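Local coordinates for protein endo-polygalacturonase (Pectobacterium carotovorum subsp. carotovorum, PDB 1BHE) that hydrolyses alpha-1,4 linkages within polygalacturonic acid, the backbone of pectin, and so takes part in maceration and soft-rotting of plant tissue, at residues A[81-85]-A[97-102]; A[132-136]-A[170-174]. One frame throughout, in Å; residues are numbered along the deposited sequence.

Interaction 1: A[81-85]-A[97-102]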
loop_
_atom_site.group_PDB
_atom_site.type_symbol
_atom_site.label_atom_id
_atom_site.label_comp_id
_atom_site.label_asym_id
_atom_site.label_seq_id
_atom_site.Cartn_x
_atom_site.Cartn_y
_atom_site.Cartn_z
ATOM N N SER A 81 -13.490 19.454 -1.568
ATOM C CA SER A 81 -14.232 18.415 -0.881
ATOM C C SER A 81 -13.379 17.556 0.046
ATOM O O SER A 81 -13.937 16.975 0.975
ATOM C CB SER A 81 -14.951 17.511 -1.892
ATOM O OG SER A 81 -16.088 18.179 -2.414
ATOM N N PHE A 82 -12.076 17.448 -0.187
ATOM C CA PHE A 82 -11.180 16.652 0.629
ATOM C C PHE A 82 -10.249 17.479 1.505
ATOM O O PHE A 82 -9.390 16.917 2.197
ATOM C CB PHE A 82 -10.329 15.741 -0.292
ATOM C CG PHE A 82 -11.143 14.639 -0.917
ATOM C CD1 PHE A 82 -11.831 14.839 -2.098
ATOM C CD2 PHE A 82 -11.232 13.397 -0.301
ATOM C CE1 PHE A 82 -12.601 13.830 -2.655
ATOM C CE2 PHE A 82 -11.987 12.386 -0.853
ATOM C CZ PHE A 82 -12.678 12.596 -2.033
ATOM N N GLU A 83 -10.359 18.807 1.486
ATOM C CA GLU A 83 -9.431 19.625 2.270
ATOM C C GLU A 83 -9.672 19.495 3.770
ATOM O O GLU A 83 -10.797 19.261 4.212
ATOM C CB GLU A 83 -9.515 21.103 1.869
ATOM C CG GLU A 83 -10.703 21.849 2.453
ATOM C CD GLU A 83 -10.814 23.289 1.997
ATOM O OE1 GLU A 83 -10.140 23.664 1.016
ATOM O OE2 GLU A 83 -11.585 24.053 2.609
ATOM N N ASN A 84 -8.606 19.695 4.548
ATOM C CA ASN A 84 -8.740 19.681 6.005
ATOM C C ASN A 84 -8.424 21.087 6.524
ATOM O O ASN A 84 -8.421 21.352 7.721
ATOM C CB ASN A 84 -7.910 18.611 6.691
ATOM C CG ASN A 84 -6.469 18.509 6.258
ATOM O OD1 ASN A 84 -5.787 19.510 6.017
ATOM N ND2 ASN A 84 -5.962 17.284 6.155
ATOM N N ALA A 85 -8.199 22.005 5.590
ATOM C CA ALA A 85 -7.959 23.411 5.901
ATOM C C ALA A 85 -8.154 24.231 4.631
ATOM O O ALA A 85 -8.095 23.691 3.527
ATOM C CB ALA A 85 -6.581 23.618 6.501
ATOM N N LYS A 97 0.072 16.917 3.710
ATOM C CA LYS A 97 -1.002 16.367 4.527
ATOM C C LYS A 97 -2.275 17.194 4.428
ATOM O O LYS A 97 -3.182 17.122 5.265
ATOM C CB LYS A 97 -0.486 16.297 5.969
ATOM C CG LYS A 97 -1.305 15.477 6.942
ATOM C CD LYS A 97 -0.655 15.450 8.321
ATOM C CE LYS A 97 -1.557 14.770 9.340
ATOM N NZ LYS A 97 -2.924 15.364 9.358
ATOM N N GLY A 98 -2.409 17.965 3.351
ATOM C CA GLY A 98 -3.537 18.831 3.108
ATOM C C GLY A 98 -4.862 18.180 2.766
ATOM O O GLY A 98 -5.884 18.875 2.805
ATOM N N CYS A 99 -4.910 16.884 2.435
ATOM C CA CYS A 99 -6.176 16.252 2.103
ATOM C C CYS A 99 -6.564 15.069 2.991
ATOM O O CYS A 99 -5.728 14.216 3.301
ATOM C CB CYS A 99 -6.164 15.688 0.676
ATOM S SG CYS A 99 -5.632 16.778 -0.652
ATOM N N ASP A 100 -7.850 14.995 3.327
ATOM C CA ASP A 100 -8.343 13.847 4.092
ATOM C C ASP A 100 -8.381 12.664 3.117
ATOM O O ASP A 100 -8.438 12.891 1.903
ATOM C CB ASP A 100 -9.735 14.081 4.662
ATOM C CG ASP A 100 -9.766 15.096 5.792
ATOM O OD1 ASP A 100 -8.781 15.192 6.545
ATOM O OD2 ASP A 100 -10.783 15.805 5.913
ATOM N N ALA A 101 -8.414 11.435 3.624
ATOM C CA ALA A 101 -8.510 10.279 2.737
ATOM C C ALA A 101 -9.969 10.094 2.325
ATOM O O ALA A 101 -10.849 10.742 2.903
ATOM C CB ALA A 101 -7.995 9.019 3.419
ATOM N N PHE A 102 -10.217 9.219 1.364
ATOM C CA PHE A 102 -11.598 8.952 0.954
ATOM C C PHE A 102 -12.343 8.220 2.060
ATOM O O PHE A 102 -13.449 8.607 2.452
ATOM C CB PHE A 102 -11.623 8.169 -0.352
ATOM C CG PHE A 102 -12.964 8.002 -1.002
ATOM C CD1 PHE A 102 -14.025 8.848 -0.734
ATOM C CD2 PHE A 102 -13.143 6.976 -1.925
ATOM C CE1 PHE A 102 -15.253 8.675 -1.350
ATOM C CE2 PHE A 102 -14.366 6.802 -2.551
ATOM C CZ PHE A 102 -15.414 7.649 -2.257
#
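Phe82 and Phe102 meet at the inner end of this contact, where a loop that leaves strand 72-75 of the parallel beta-helix lies against the residues running into strand 103-106. Their side chains pass at a slant, with Phe82 CE2 4.1 Å from Phe102 CD1. The Phe82 ring turns an edge to the other segment: Phe102 CA lies in the ring plane, 3.9 Å from Phe82 CE2, and Asp100 O and Ala101 O follow along the same rim. Asp100 O is buried here without a polar partner. Pro56, Ala75 and Pro151 also pack against Phe82. Beside the ring the two backbones are joined at a single bridge, Glu83 with Cys99. Its firm bond runs from Asp100 N to Phe82 O, 2.7 Å and nearly straight at 165°, and the same oxygen is touched by the CA-H of Cys99. The second bond, Asn84 N to Gly98 O, is weak at 3.3 Å, and Ser88 OG bonds to both of its atoms. Cys99 also ties the contact to the rest of the loop through its disulfide with Cys89.

The outer end is polar and more exposed. Asn84 CG stands between its backbone N and carbonyl carbon (chi1 48°), which swings the amide across to Lys97, while the Asp100 carboxylate slants past, turned steeply to the amide. Asn84 ND2 gives a 2.9 Å bond to Lys97 O, which lies within 1° of the amide plane.

Interaction 2: A[132-136]-A[170-174]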
loop_
_atom_site.group_PDB
_atom_site.type_symbol
_atom_site.label_atom_id
_atom_site.label_comp_id
_atom_site.label_asym_id
_atom_site.label_seq_id
_atom_site.Cartn_x
_atom_site.Cartn_y
_atom_site.Cartn_z
ATOM N N VAL A 132 -6.000 20.834 -13.444
ATOM C CA VAL A 132 -5.395 19.522 -13.606
ATOM C C VAL A 132 -6.070 18.421 -12.789
ATOM O O VAL A 132 -6.913 18.671 -11.935
ATOM C CB VAL A 132 -3.917 19.570 -13.152
ATOM C CG1 VAL A 132 -3.042 20.333 -14.133
ATOM C CG2 VAL A 132 -3.815 20.167 -11.754
ATOM N N SER A 133 -5.624 17.193 -13.042
ATOM C CA SER A 133 -6.065 16.027 -12.288
ATOM C C SER A 133 -5.148 15.837 -11.083
ATOM O O SER A 133 -4.115 16.506 -10.997
ATOM C CB SER A 133 -5.959 14.768 -13.151
ATOM O OG SER A 133 -4.599 14.453 -13.411
ATOM N N TRP A 134 -5.484 14.906 -10.193
ATOM C CA TRP A 134 -4.621 14.642 -9.044
ATOM C C TRP A 134 -3.238 14.162 -9.487
ATOM O O TRP A 134 -2.224 14.582 -8.923
ATOM C CB TRP A 134 -5.224 13.573 -8.150
ATOM C CG TRP A 134 -6.528 13.797 -7.474
ATOM C CD1 TRP A 134 -7.667 13.062 -7.685
ATOM C CD2 TRP A 134 -6.856 14.741 -6.455
ATOM N NE1 TRP A 134 -8.678 13.508 -6.873
ATOM C CE2 TRP A 134 -8.205 14.539 -6.106
ATOM C CE3 TRP A 134 -6.141 15.757 -5.812
ATOM C CZ2 TRP A 134 -8.860 15.306 -5.144
ATOM C CZ3 TRP A 134 -6.790 16.513 -4.853
ATOM C CH2 TRP A 134 -8.135 16.287 -4.527
ATOM N N TRP A 135 -3.173 13.262 -10.472
ATOM C CA TRP A 135 -1.862 12.753 -10.893
ATOM C C TRP A 135 -1.009 13.805 -11.579
ATOM O O TRP A 135 0.224 13.763 -11.468
ATOM C CB TRP A 135 -2.008 11.507 -11.757
ATOM C CG TRP A 135 -2.602 10.336 -11.026
ATOM C CD1 TRP A 135 -2.500 10.029 -9.697
ATOM C CD2 TRP A 135 -3.361 9.284 -11.626
ATOM N NE1 TRP A 135 -3.184 8.866 -9.433
ATOM C CE2 TRP A 135 -3.726 8.392 -10.598
ATOM C CE3 TRP A 135 -3.807 9.036 -12.933
ATOM C CZ2 TRP A 135 -4.500 7.257 -10.841
ATOM C CZ3 TRP A 135 -4.576 7.911 -13.168
ATOM C CH2 TRP A 135 -4.918 7.034 -12.124
ATOM N N GLU A 136 -1.614 14.779 -12.244
ATOM C CA GLU A 136 -0.868 15.852 -12.901
ATOM C C GLU A 136 -0.104 16.735 -11.929
ATOM O O GLU A 136 0.858 17.398 -12.326
ATOM C CB GLU A 136 -1.818 16.695 -13.762
ATOM C CG GLU A 136 -2.046 16.049 -15.119
ATOM C CD GLU A 136 -3.157 16.659 -15.941
ATOM O OE1 GLU A 136 -4.071 17.301 -15.391
ATOM O OE2 GLU A 136 -3.117 16.472 -17.178
ATOM N N ILE A 170 -9.287 1.149 -7.564
ATOM C CA ILE A 170 -8.717 1.684 -8.777
ATOM C C ILE A 170 -8.487 3.191 -8.761
ATOM O O ILE A 170 -9.155 3.972 -8.095
ATOM C CB ILE A 170 -9.574 1.374 -10.031
ATOM C CG1 ILE A 170 -10.908 2.124 -9.993
ATOM C CG2 ILE A 170 -9.801 -0.124 -10.200
ATOM C CD1 ILE A 170 -11.747 1.915 -11.244
ATOM N N ASN A 171 -7.516 3.594 -9.575
ATOM C CA ASN A 171 -7.179 4.988 -9.814
ATOM C C ASN A 171 -7.062 5.834 -8.555
ATOM O O ASN A 171 -7.653 6.912 -8.451
ATOM C CB ASN A 171 -8.232 5.584 -10.768
ATOM C CG ASN A 171 -8.386 4.760 -12.038
ATOM O OD1 ASN A 171 -7.390 4.286 -12.582
ATOM N ND2 ASN A 171 -9.623 4.590 -12.493
ATOM N N SER A 172 -6.240 5.396 -7.602
ATOM C CA SER A 172 -6.068 6.155 -6.362
ATOM C C SER A 172 -5.234 7.401 -6.595
ATOM O O SER A 172 -4.170 7.368 -7.216
ATOM C CB SER A 172 -5.409 5.255 -5.305
ATOM O OG SER A 172 -5.274 5.958 -4.090
ATOM N N PRO A 173 -5.689 8.538 -6.076
ATOM C CA PRO A 173 -4.971 9.798 -6.185
ATOM C C PRO A 173 -3.623 9.738 -5.472
ATOM O O PRO A 173 -2.643 10.312 -5.939
ATOM C CB PRO A 173 -5.892 10.834 -5.558
ATOM C CG PRO A 173 -7.240 10.184 -5.535
ATOM C CD PRO A 173 -6.945 8.716 -5.314
ATOM N N ASN A 174 -3.562 9.040 -4.349
ATOM C CA ASN A 174 -2.342 8.881 -3.555
ATOM C C ASN A 174 -2.213 7.400 -3.194
ATOM O O ASN A 174 -2.622 6.570 -4.020
ATOM C CB ASN A 174 -2.431 9.791 -2.347
ATOM C CG ASN A 174 -1.189 10.096 -1.556
ATOM O OD1 ASN A 174 -0.549 9.214 -0.987
ATOM N ND2 ASN A 174 -0.837 11.383 -1.467
#
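Ser172 O receives the indole N-H of Trp135 in the one hydrogen bond between the segments, with Trp135 NE1 and Ser172 O 2.9 Å apart and an angle of 154° at the hydrogen. The oxygen lies close to the plane of the indole, but the donor approaches from above the carbonyl plane, 36° out of it. The Trp135 side chain thus comes edge-on to residues 171-173: Trp135 CZ2 is 3.7 Å from Asn171 CA, and CH2 meets Asn171 OD1, also at 3.7 Å, with the amide turned 75° to the ring. At the other end of the same edge, CD1 comes near Pro173 O. Residues 170-174 run from the end of strand 167-170 of the right-handed parallel beta-helix into the loop before strand 177-180, while residues 132-136 belong to an excursion from it and lead into helix 136-144. Ser133 and Glu136 form a capping box at that point: Glu136 N gives to Ser133 OG, and Ser133 N gives to Glu136 OE1 at 2.8 Å. Trp134 works by its face instead. Pro173 CB sits over the face of the five-membered ring of Trp134 in a CH-pi contact, 3.8 Å from its centroid. Trp135 also touches Pro195, and its side chain is about 9 Å from that of Asp223, the predicted proton donor.

Interaction 1 closes before interaction 2 opens along the chain, and their centres lie 14 Å apart on the same side of the molecule's centre. Both occur where loops leave the parallel beta-helix: residues 81-85 and 97-102 occupy the connection between strands 72-75 and 103-106, whereas 132-136 belong to the excursion that follows strand 118-120. Residues 170-174 run from the end of strand 167-170 into the next loop. Strand 72-75 pairs in parallel with 118-120, and 118-120 with 167-170, so these loops spring from neighbouring coils. The two contacts touch directly, Phe82 CD1 packing 4.3 Å from Trp134 CZ2, which joins the two loop regions.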